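Local coordinates for protein ZYG-9 (Caenorhabditis elegans, PDB 2OF3) that organizes microtubules and spindle poles during mitosis and meiosis in one-cell embryos, and is represented here by a single TOG domain, at residues A[66-69]-A[70-74]; A[144-147]-A[148-152]. One frame throughout, in Å; residues are numbered along the deposited sequence.

Interaction 1. Residues A[66-69]-A[70-74]; sequences ALDS and LVRLA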
loop_
_atom_site.group_PDB
_atom_site.type_symbol
_atom_site.label_atom_id
_atom_site.label_comp_id
_atom_site.label_asym_id
_atom_site.label_seq_id
_atom_site.Cartn_x
_atom_site.Cartn_y
_atom_site.Cartn_z
ATOM N N ALA A 66 8.419 7.156 -20.111
ATOM C CA ALA A 66 7.109 7.586 -19.644
ATOM C C ALA A 66 7.231 8.087 -18.194
ATOM O O ALA A 66 6.725 9.159 -17.859
ATOM C CB ALA A 66 6.133 6.449 -19.750
ATOM N N LEU A 67 7.906 7.333 -17.330
ATOM C CA LEU A 67 8.098 7.734 -15.940
ATOM C C LEU A 67 8.770 9.123 -15.735
ATOM O O LEU A 67 8.371 9.906 -14.846
ATOM C CB LEU A 67 8.855 6.639 -15.182
ATOM C CG LEU A 67 7.981 5.424 -14.775
ATOM C CD1 LEU A 67 8.762 4.121 -14.676
ATOM C CD2 LEU A 67 7.145 5.705 -13.491
ATOM N N ASP A 68 9.786 9.407 -16.552
ATOM C CA ASP A 68 10.447 10.688 -16.548
ATOM C C ASP A 68 9.491 11.839 -16.932
ATOM O O ASP A 68 9.429 12.875 -16.266
ATOM C CB ASP A 68 11.648 10.611 -17.514
ATOM C CG ASP A 68 12.385 11.942 -17.638
ATOM O OD1 ASP A 68 13.277 12.222 -16.773
ATOM O OD2 ASP A 68 12.056 12.724 -18.589
ATOM N N SER A 69 8.727 11.663 -18.003
ATOM C CA SER A 69 7.738 12.642 -18.378
ATOM C C SER A 69 6.720 12.837 -17.260
ATOM O O SER A 69 6.260 13.964 -17.036
ATOM C CB SER A 69 6.948 12.182 -19.620
ATOM O OG SER A 69 7.760 12.106 -20.763
ATOM N N LEU A 70 6.311 11.741 -16.620
ATOM C CA LEU A 70 5.217 11.811 -15.627
ATOM C C LEU A 70 5.734 12.493 -14.362
ATOM O O LEU A 70 5.050 13.366 -13.772
ATOM C CB LEU A 70 4.627 10.397 -15.342
ATOM C CG LEU A 70 3.732 9.723 -16.397
ATOM C CD1 LEU A 70 3.435 8.300 -16.069
ATOM C CD2 LEU A 70 2.403 10.479 -16.545
ATOM N N VAL A 71 6.940 12.105 -13.934
ATOM C CA VAL A 71 7.555 12.728 -12.730
ATOM C C VAL A 71 7.743 14.248 -12.920
ATOM O O VAL A 71 7.450 15.020 -12.011
ATOM C CB VAL A 71 8.820 11.964 -12.235
ATOM C CG1 VAL A 71 9.730 12.833 -11.404
ATOM C CG2 VAL A 71 8.416 10.703 -11.446
ATOM N N ARG A 72 8.118 14.673 -14.127
ATOM C CA ARG A 72 8.275 16.105 -14.422
ATOM C C ARG A 72 6.992 16.905 -14.365
ATOM O O ARG A 72 7.046 18.127 -14.078
ATOM C CB ARG A 72 8.958 16.354 -15.789
ATOM C CG ARG A 72 10.411 15.890 -15.817
ATOM C CD ARG A 72 11.051 15.906 -17.243
ATOM N NE ARG A 72 12.300 15.123 -17.250
ATOM C CZ ARG A 72 13.451 15.488 -16.659
ATOM N NH1 ARG A 72 13.543 16.651 -15.993
ATOM N NH2 ARG A 72 14.526 14.687 -16.724
ATOM N N LEU A 73 5.831 16.261 -14.601
ATOM C CA LEU A 73 4.536 16.958 -14.451
ATOM C C LEU A 73 4.272 17.434 -13.049
ATOM O O LEU A 73 3.563 18.383 -12.855
ATOM C CB LEU A 73 3.363 16.068 -14.907
ATOM C CG LEU A 73 3.404 15.640 -16.363
ATOM C CD1 LEU A 73 2.150 14.786 -16.618
ATOM C CD2 LEU A 73 3.417 16.874 -17.272
ATOM N N ALA A 74 4.817 16.772 -12.049
ATOM C CA ALA A 74 4.753 17.302 -10.676
ATOM C C ALA A 74 5.182 18.785 -10.577
ATOM O O ALA A 74 4.689 19.513 -9.698
ATOM C CB ALA A 74 5.584 16.467 -9.770
#
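A66 and L70 are joined by L70 N to A66 O at 2.9 Å, one bond of the i to i+4 pattern that runs through this part of helix 60-76. V71 N to L67 O and R72 N to D68 O continue it, whereas L73 N to S69 O, at 3.4 Å, is weak. One turn of this helix is also bridged by a salt bridge between D68 and R72. With its CG anti to the backbone N (chi1 177°), the D68 carboxylate stands beside its own carbonyl. The R72 chain, extended from CG to NE, brings its guanidinium back to it. NE donates to OD2 of D68 at 2.8 Å in a nearly straight bond (173°) that lies in the guanidinium plane but arrives from above the carboxylate plane. The two planes are 61° apart, which is consistent with the second bond, R72 NH2 to D68 OD1, being bent and weak. On another side of the helix, L70 packs against L51, L88 and L110, while L67 touches W91 and V107. An i to i+4 ion pair on the outer side and buried leucines on another are characteristic of an amphipathic helix, here within the helical-repeat TOG fold.

Interaction 2. Residues A[144-147]-A[148-152]; sequences AKDN and MRTSV
R149 folds back over the beginning of helix 146-163, its guanidinium lying across the backbone of K145 and D146. CA of D146 sits 3.5 Å above one face of that group, offset toward the rim. The chain reaches this position through a bend at chi3 (-63°), which turns the guanidinium toward the residues preceding the helix. There NH1 donates to A144 O at 2.9 Å, a weak bond, and it also hydrogen-bonds to the carbonyl of E143. NH2 forms a long salt bridge to OD1 of D146, at 3.4 Å; the side chains cross at about a right angle and their carboxylate and guanidinium planes are 74° apart, far from a coplanar two-bond pairing.

The other oxygen of D146 turns to solvent-mediated contacts. A water lies within hydrogen-bonding distance of D146 OD2 and T150 OG1, linking D146 to T150 one turn later. The first torsion of T150 (chi1 -66°) turns its hydroxyl back to the carbonyl of the preceding turn, where OG1 donates to D146 O at 2.9 Å. T150 N reaches the same oxygen at 3.0 Å from the opposite face of the carbonyl plane, so two donors grip one acceptor. A second water joins N147 O to S151 OG.

K145 occupies the N-cap position, and its carbonyl accepts from R149 N at 3.1 Å, with a weaker bond from M148 N. Its bent side chain brings NZ to 3.5 Å from CG of M148, whose end continues inward against L104, I105 and L108 of helix 101-120. R149 also touches E186 of helix 181-198. These features describe the N-terminal first turn of a helix in the TOG domain's helical array, with a basic side chain folded back onto the carbonyls of the preceding loop.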
loop_
_atom_site.group_PDB
_atom_site.type_symbol
_atom_site.label_atom_id
_atom_site.label_comp_id
_atom_site.label_asym_id
_atom_site.label_seq_id
_atom_site.Cartn_x
_atom_site.Cartn_y
_atom_site.Cartn_z
ATOM N N ALA A 144 13.834 -7.580 -1.501
ATOM C CA ALA A 144 14.999 -8.132 -0.832
ATOM C C ALA A 144 15.989 -7.053 -0.413
ATOM O O ALA A 144 16.752 -7.259 0.537
ATOM C CB ALA A 144 15.657 -9.180 -1.709
ATOM N N LYS A 145 15.948 -5.900 -1.090
ATOM C CA LYS A 145 16.845 -4.792 -0.782
ATOM C C LYS A 145 16.264 -3.861 0.247
ATOM O O LYS A 145 15.114 -3.403 0.138
ATOM C CB LYS A 145 17.184 -4.011 -2.050
ATOM C CG LYS A 145 18.330 -4.616 -2.839
ATOM C CD LYS A 145 18.519 -3.875 -4.167
ATOM C CE LYS A 145 19.102 -2.456 -3.968
ATOM N NZ LYS A 145 18.029 -1.372 -4.026
ATOM N N ASP A 146 17.069 -3.543 1.247
ATOM C CA ASP A 146 16.622 -2.695 2.352
ATOM C C ASP A 146 16.169 -1.259 1.955
ATOM O O ASP A 146 15.197 -0.704 2.520
ATOM C CB ASP A 146 17.738 -2.647 3.383
ATOM C CG ASP A 146 17.422 -1.769 4.505
ATOM O OD1 ASP A 146 16.721 -2.235 5.413
ATOM O OD2 ASP A 146 17.855 -0.602 4.461
ATOM N N ASN A 147 16.874 -0.664 1.000
ATOM C CA ASN A 147 16.510 0.663 0.492
ATOM C C ASN A 147 15.171 0.649 -0.252
ATOM O O ASN A 147 14.445 1.631 -0.232
ATOM C CB ASN A 147 17.626 1.232 -0.411
ATOM C CG ASN A 147 18.490 2.260 0.302
ATOM O OD1 ASN A 147 18.016 2.993 1.187
ATOM N ND2 ASN A 147 19.760 2.340 -0.092
ATOM N N MET A 148 14.869 -0.467 -0.910
ATOM C CA MET A 148 13.618 -0.629 -1.599
ATOM C C MET A 148 12.450 -0.761 -0.604
ATOM O O MET A 148 11.400 -0.107 -0.797
ATOM C CB MET A 148 13.681 -1.738 -2.620
ATOM C CG MET A 148 14.541 -1.269 -3.832
ATOM S SD MET A 148 13.565 -0.210 -4.956
ATOM C CE MET A 148 12.830 -1.601 -5.696
ATOM N N ARG A 149 12.645 -1.530 0.468
ATOM C CA ARG A 149 11.639 -1.619 1.533
ATOM C C ARG A 149 11.428 -0.275 2.172
ATOM O O ARG A 149 10.329 0.051 2.551
ATOM C CB ARG A 149 12.022 -2.656 2.596
ATOM C CG ARG A 149 12.058 -4.059 2.064
ATOM C CD ARG A 149 12.205 -5.084 3.171
ATOM N NE ARG A 149 13.469 -4.960 3.915
ATOM C CZ ARG A 149 14.620 -5.556 3.599
ATOM N NH1 ARG A 149 14.770 -6.327 2.495
ATOM N NH2 ARG A 149 15.657 -5.350 4.395
ATOM N N THR A 150 12.479 0.529 2.294
ATOM C CA THR A 150 12.347 1.846 2.866
ATOM C C THR A 150 11.485 2.798 2.032
ATOM O O THR A 150 10.702 3.593 2.559
ATOM C CB THR A 150 13.762 2.447 3.085
ATOM O OG1 THR A 150 14.394 1.643 4.085
ATOM C CG2 THR A 150 13.688 3.900 3.564
ATOM N N SER A 151 11.663 2.738 0.727
ATOM C CA SER A 151 10.960 3.616 -0.212
ATOM C C SER A 151 9.483 3.268 -0.203
ATOM O O SER A 151 8.626 4.158 -0.285
ATOM C CB SER A 151 11.511 3.421 -1.638
ATOM O OG SER A 151 12.768 4.088 -1.767
ATOM N N VAL A 152 9.213 1.967 -0.102
ATOM C CA VAL A 152 7.838 1.450 -0.030
ATOM C C VAL A 152 7.203 1.920 1.274
ATOM O O VAL A 152 6.078 2.420 1.233
ATOM C CB VAL A 152 7.806 -0.049 -0.153
ATOM C CG1 VAL A 152 6.392 -0.587 0.175
ATOM C CG2 VAL A 152 8.320 -0.471 -1.593
HETATM O O HOH W 1 17.342 2.270 3.513
HETATM O O HOH W 2 15.265 4.093 0.025
#

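From the N terminus, interaction 1 comes first, within helix 60-76, and is complete before interaction 2 begins at the start of helix 146-163. Each joins adjoining segments, so neither closes a long loop, and the two are in series, neither nesting nor crossing. Their centres are 22 Å apart and their nearest atoms about 11 Å apart, without touching. Helix 101-120 connects them indirectly, since both contacts rest side chains on it. Interaction 1 also borders helices 49-55 and 85-95, whereas interaction 2 reaches helix 181-198, so the pair marks two separate positions along one all-helical array, with helix 101-120 between.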